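PDB 3L0G: nicotinate-nucleotide pyrophosphorylase from Ehrlichia chaffeensis, which probably catalyses the reaction of quinolinate with phosphoribosyl pyrophosphate to give nicotinate mononucleotide, carbon dioxide and pyrophosphate, a step of NAD(+) biosynthesis. Local coordinates for residues K144-S149 and G169-R174; E255-V260 and Y275-C280. One frame throughout, in Å; residues are numbered along the deposited sequence. Where two conformers were deposited one is given.

Contact 1. Residues K144-S149 and G169-R174. With FMT (formic acid), chain J.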
loop_
_atom_site.group_PDB
_atom_site.type_symbol
_atom_site.label_atom_id
_atom_site.label_comp_id
_atom_site.label_asym_id
_atom_site.label_seq_id
_atom_site.Cartn_x
_atom_site.Cartn_y
_atom_site.Cartn_z
ATOM N N LYS C 144 4.664 14.724 -36.597
ATOM C CA LYS C 144 4.023 13.475 -36.161
ATOM C C LYS C 144 4.485 13.037 -34.786
ATOM O O LYS C 144 4.043 12.008 -34.295
ATOM C CB LYS C 144 4.296 12.337 -37.145
ATOM C CG LYS C 144 5.784 11.962 -37.283
ATOM C CD LYS C 144 5.939 10.821 -38.305
ATOM C CE LYS C 144 7.359 10.682 -38.821
ATOM N NZ LYS C 144 7.638 9.235 -39.101
ATOM N N VAL C 145 5.351 13.817 -34.148
ATOM C CA VAL C 145 6.004 13.356 -32.931
ATOM C C VAL C 145 5.075 13.324 -31.708
ATOM O O VAL C 145 4.266 14.232 -31.500
ATOM C CB VAL C 145 7.245 14.197 -32.633
ATOM C CG1 VAL C 145 7.826 13.824 -31.295
ATOM C CG2 VAL C 145 8.267 13.998 -33.739
ATOM N N LYS C 146 5.189 12.262 -30.923
ATOM C CA LYS C 146 4.599 12.220 -29.576
ATOM C C LYS C 146 5.693 12.345 -28.514
ATOM O O LYS C 146 6.772 11.765 -28.643
ATOM C CB LYS C 146 3.804 10.918 -29.377
ATOM C CG LYS C 146 2.701 10.667 -30.443
ATOM C CD LYS C 146 1.641 11.754 -30.354
ATOM C CE LYS C 146 0.518 11.561 -31.335
ATOM N NZ LYS C 146 -0.534 12.598 -31.109
ATOM N N ILE C 147 5.424 13.107 -27.465
ATOM C CA ILE C 147 6.339 13.219 -26.326
ATOM C C ILE C 147 6.093 12.025 -25.382
ATOM O O ILE C 147 4.936 11.740 -25.038
ATOM C CB ILE C 147 6.112 14.555 -25.565
ATOM C CG1 ILE C 147 6.379 15.775 -26.498
ATOM C CG2 ILE C 147 6.957 14.603 -24.311
ATOM C CD1 ILE C 147 7.774 15.761 -27.254
ATOM N N ARG C 148 7.167 11.314 -25.000
ATOM C CA ARG C 148 7.063 10.183 -24.072
ATOM C C ARG C 148 7.770 10.389 -22.759
ATOM O O ARG C 148 8.777 11.111 -22.680
ATOM C CB ARG C 148 7.550 8.876 -24.679
ATOM C CG ARG C 148 6.627 8.463 -25.831
ATOM C CD ARG C 148 6.231 7.032 -25.905
ATOM N NE ARG C 148 7.257 6.221 -26.498
ATOM C CZ ARG C 148 7.061 5.168 -27.295
ATOM N NH1 ARG C 148 5.853 4.770 -27.669
ATOM N NH2 ARG C 148 8.121 4.507 -27.735
ATOM N N SER C 149 7.208 9.774 -21.718
ATOM C CA SER C 149 7.849 9.731 -20.429
ATOM C C SER C 149 8.899 8.637 -20.488
ATOM O O SER C 149 8.978 7.883 -21.478
ATOM C CB SER C 149 6.848 9.465 -19.309
ATOM O OG SER C 149 6.142 8.240 -19.528
ATOM N N GLY C 169 -0.509 15.672 -22.491
ATOM C CA GLY C 169 -0.547 15.399 -23.932
ATOM C C GLY C 169 0.523 14.409 -24.371
ATOM O O GLY C 169 0.665 14.145 -25.556
ATOM N N GLY C 170 1.285 13.874 -23.419
ATOM C CA GLY C 170 2.340 12.901 -23.696
ATOM C C GLY C 170 1.865 11.448 -23.655
ATOM O O GLY C 170 0.670 11.167 -23.490
ATOM N N GLU C 171 2.812 10.518 -23.802
ATOM C CA GLU C 171 2.479 9.091 -23.886
ATOM C C GLU C 171 3.527 8.298 -23.123
ATOM O O GLU C 171 4.479 8.876 -22.555
ATOM C CB GLU C 171 2.410 8.643 -25.368
ATOM C CG GLU C 171 1.365 9.351 -26.211
ATOM C CD GLU C 171 1.087 8.690 -27.606
ATOM O OE1 GLU C 171 1.797 7.748 -28.040
ATOM O OE2 GLU C 171 0.164 9.160 -28.275
ATOM N N SER C 172 3.348 6.988 -23.081
ATOM C CA SER C 172 4.297 6.108 -22.384
ATOM C C SER C 172 4.459 4.763 -23.077
ATOM O O SER C 172 3.483 4.089 -23.294
ATOM C CB SER C 172 3.806 5.830 -20.988
ATOM O OG SER C 172 4.676 4.943 -20.302
ATOM N N TYR C 173 5.703 4.379 -23.370
ATOM C CA TYR C 173 6.011 3.035 -23.899
ATOM C C TYR C 173 5.648 1.919 -22.941
ATOM O O TYR C 173 5.068 0.904 -23.329
ATOM C CB TYR C 173 7.492 2.934 -24.249
ATOM C CG TYR C 173 7.895 1.568 -24.772
ATOM C CD1 TYR C 173 7.318 1.046 -25.915
ATOM C CD2 TYR C 173 8.861 0.820 -24.143
ATOM C CE1 TYR C 173 7.701 -0.219 -26.396
ATOM C CE2 TYR C 173 9.229 -0.430 -24.603
ATOM C CZ TYR C 173 8.647 -0.956 -25.712
ATOM O OH TYR C 173 9.036 -2.215 -26.171
ATOM N N ARG C 174 6.004 2.096 -21.676
ATOM C CA ARG C 174 5.786 1.077 -20.685
ATOM C C ARG C 174 5.760 1.712 -19.301
ATOM O O ARG C 174 6.319 2.764 -19.111
ATOM C CB ARG C 174 6.892 0.022 -20.766
ATOM C CG ARG C 174 8.269 0.465 -20.235
ATOM C CD ARG C 174 9.330 -0.621 -20.558
ATOM N NE ARG C 174 10.674 -0.168 -20.222
ATOM C CZ ARG C 174 11.719 -0.958 -19.986
ATOM N NH1 ARG C 174 11.611 -2.275 -20.064
ATOM N NH2 ARG C 174 12.878 -0.422 -19.622
HETATM C C FMT J . 12.157 3.110 -19.928
HETATM O O1 FMT J . 11.059 2.604 -20.198
HETATM O O2 FMT J . 13.108 2.457 -19.480
HETATM O O HOH W 1 2.840 13.928 -27.469
HETATM O O HOH W 2 3.278 5.664 -26.744
HETATM O O HOH W 3 3.610 8.920 -19.474
HETATM O O HOH W 4 8.203 5.850 -22.616
#
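The R148 guanidinium lies between two tyrosines: Y173 sets its CB over the centre of one face, 3.8 Å from R148 CZ, and Y275 gives a cation-pi contact on the opposite face. Bends at chi2 (-136°) and chi3 (-80°) carry the R148 chain round to this place, its plane turned 43° from the Y173 ring. At the guanidinium edge an in-plane water joins R148 NH1 to E171 OE1, while NH2 forms a salt bridge with E255. The E171 carboxylate lies obliquely against the K146 methylenes, with K146 CD 3.6 Å from E171 OE2; K146 NZ stays too far from that oxygen for a salt bridge. Backbones bridge once, at R148 and E171: E171 N donates to I147 O at 2.7 Å, and S149 N to E171 O at 3.0 Å. K162, from helix 158-167, hydrogen-bonds S149 OG, S172 OG and R174 O, so one ammonium links both segments. The extended R174 chain meets edge-on a formate, probably from the crystallisation liquor, NE to O1 at 2.8 Å and NH2 to O2 at 2.9 Å; R151 and K184 also bond it. This basic cluster holds a carboxylate, consistent with a pocket for an anionic substrate such as quinolinate.

Contact 2. Residues E255-V260 and Y275-C280. With EDO (1,2-ethanediol), chain I.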
loop_
_atom_site.group_PDB
_atom_site.type_symbol
_atom_site.label_atom_id
_atom_site.label_comp_id
_atom_site.label_asym_id
_atom_site.label_seq_id
_atom_site.Cartn_x
_atom_site.Cartn_y
_atom_site.Cartn_z
ATOM N N GLU C 255 12.864 6.639 -31.836
ATOM C CA GLU C 255 12.605 7.495 -30.695
ATOM C C GLU C 255 13.920 8.144 -30.314
ATOM O O GLU C 255 14.933 7.453 -30.283
ATOM C CB GLU C 255 12.109 6.643 -29.536
ATOM C CG GLU C 255 11.974 7.363 -28.243
ATOM C CD GLU C 255 11.112 6.591 -27.251
ATOM O OE1 GLU C 255 11.451 6.616 -26.061
ATOM O OE2 GLU C 255 10.115 5.963 -27.669
ATOM N N VAL C 256 13.906 9.438 -30.031
ATOM C CA VAL C 256 15.081 10.131 -29.495
ATOM C C VAL C 256 14.842 10.253 -28.007
ATOM O O VAL C 256 13.771 10.701 -27.592
ATOM C CB VAL C 256 15.272 11.537 -30.119
ATOM C CG1 VAL C 256 16.397 12.330 -29.400
ATOM C CG2 VAL C 256 15.563 11.441 -31.640
ATOM N N SER C 257 15.833 9.846 -27.215
ATOM C CA SER C 257 15.751 9.915 -25.769
ATOM C C SER C 257 16.865 10.786 -25.232
ATOM O O SER C 257 18.008 10.719 -25.697
ATOM C CB SER C 257 15.877 8.537 -25.144
ATOM O OG SER C 257 15.197 8.502 -23.884
ATOM N N GLY C 258 16.504 11.627 -24.267
ATOM C CA GLY C 258 17.439 12.505 -23.573
ATOM C C GLY C 258 16.705 13.736 -23.085
ATOM O O GLY C 258 15.565 14.006 -23.524
ATOM N N CYS C 259 17.343 14.501 -22.201
ATOM C CA CYS C 259 16.758 15.761 -21.694
ATOM C C CYS C 259 16.913 16.905 -22.694
ATOM O O CYS C 259 17.679 17.839 -22.461
ATOM C CB CYS C 259 17.389 16.198 -20.358
ATOM S SG CYS C 259 16.867 15.270 -18.932
ATOM N N VAL C 260 16.168 16.851 -23.789
ATOM C CA VAL C 260 16.137 17.909 -24.782
ATOM C C VAL C 260 15.722 19.230 -24.134
ATOM O O VAL C 260 14.809 19.253 -23.333
ATOM C CB VAL C 260 15.073 17.565 -25.870
ATOM C CG1 VAL C 260 15.343 18.346 -27.188
ATOM C CG2 VAL C 260 15.037 16.099 -26.113
ATOM N N TYR C 275 8.967 9.490 -31.899
ATOM C CA TYR C 275 8.800 9.800 -30.490
ATOM C C TYR C 275 10.004 10.580 -29.986
ATOM O O TYR C 275 11.117 10.395 -30.479
ATOM C CB TYR C 275 8.675 8.503 -29.696
ATOM C CG TYR C 275 7.442 7.679 -30.048
ATOM C CD1 TYR C 275 6.190 8.064 -29.587
ATOM C CD2 TYR C 275 7.528 6.534 -30.823
ATOM C CE1 TYR C 275 5.073 7.342 -29.858
ATOM C CE2 TYR C 275 6.365 5.784 -31.136
ATOM C CZ TYR C 275 5.152 6.203 -30.635
ATOM O OH TYR C 275 3.986 5.537 -30.899
ATOM N N ILE C 276 9.775 11.439 -28.997
ATOM C CA ILE C 276 10.870 11.960 -28.179
ATOM C C ILE C 276 10.550 11.710 -26.696
ATOM O O ILE C 276 9.539 12.213 -26.169
ATOM C CB ILE C 276 11.146 13.452 -28.456
ATOM C CG1 ILE C 276 11.539 13.641 -29.934
ATOM C CG2 ILE C 276 12.284 13.985 -27.531
ATOM C CD1 ILE C 276 11.363 15.083 -30.437
ATOM N N SER C 277 11.431 10.932 -26.054
ATOM C CA SER C 277 11.383 10.590 -24.631
ATOM C C SER C 277 12.223 11.585 -23.843
ATOM O O SER C 277 13.375 11.773 -24.184
ATOM C CB SER C 277 12.002 9.207 -24.407
ATOM O OG SER C 277 11.026 8.199 -24.383
ATOM N N ILE C 278 11.681 12.172 -22.774
ATOM C CA ILE C 278 12.365 13.237 -22.061
ATOM C C ILE C 278 12.362 12.961 -20.549
ATOM O O ILE C 278 11.315 12.957 -19.932
ATOM C CB ILE C 278 11.700 14.614 -22.329
ATOM C CG1 ILE C 278 11.590 14.879 -23.824
ATOM C CG2 ILE C 278 12.515 15.722 -21.671
ATOM C CD1 ILE C 278 10.825 16.144 -24.150
ATOM N N GLY C 279 13.547 12.725 -19.981
ATOM C CA GLY C 279 13.703 12.427 -18.551
ATOM C C GLY C 279 13.313 13.614 -17.696
ATOM O O GLY C 279 12.669 13.452 -16.669
ATOM N N CYS C 280 13.640 14.815 -18.152
ATOM C CA CYS C 280 13.472 16.026 -17.364
ATOM C C CYS C 280 12.007 16.568 -17.319
ATOM O O CYS C 280 11.764 17.633 -16.788
ATOM C CB CYS C 280 14.486 17.085 -17.859
ATOM S SG CYS C 280 16.288 16.676 -17.539
HETATM C C1 EDO I . 12.190 5.150 -23.378
HETATM O O1 EDO I . 11.880 5.775 -22.138
HETATM C C2 EDO I . 10.968 4.406 -23.922
HETATM O O2 EDO I . 9.994 5.288 -24.514
#
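E255 crosses Y275 obliquely from the neighbouring parallel strand, its OE2 3.6 Å from Y275 CB. With CG anti to the backbone N (chi1 172°) and the chain extended beyond it, the E255 carboxylate reaches along this face to S277, next but one in line after Y275. S277 OG is modelled 2.3 Å from E255 OE1, implausibly close, and S277 has two conformers, so the geometry of this hydrogen bond is doubtful. An ethanediol, probably from the crystallisation liquor, donates from O2 to E255 OE1 at 2.5 Å, and OE2 is taken up by R148, so both carboxylate oxygens have partners. Behind these groups the strands are joined by V256 N to Y275 O (3.0 Å), S277 N to V256 O (2.8 Å) and G258 N to S277 O (3.1 Å). V256 and I276 point to the other face, where V260 CG2 packs on I276 CG2 at 3.7 Å. Past the strand ends C259, at the centre of an inverse gamma turn, is joined to C280 by a disulfide, with alternate conformers at both cysteines. The segments are the two strands of a right-handed beta-alpha-beta unit: helix 262-269 connects them and packs I268 against V256, V260 and I276, while strand 230-234 flanks 253-257 and strand 146-148 flanks 275-277.

How the contacts relate
Both contacts belong to the parallel sheet of the C-terminal domain and are partly buried, their centres about 9 Å apart. Contact 2 pairs two regular strands through three successive bridges; contact 1 attaches a loop to strand 146-148, an edge strand of the sheet within this chain, by a single bridge. They share a seam, since 146-148 lies beside 275-277 and R148 N probably bonds to I276 O. R148 belongs to the polar groups of both, its CB also packing against S277 OG. Their chemistry diverges outward: contact 1 links its segments with bridging waters and carries basic groups to a formate, whereas contact 2 backs its polar face with aliphatic side chains against a helix and ends in a disulfide.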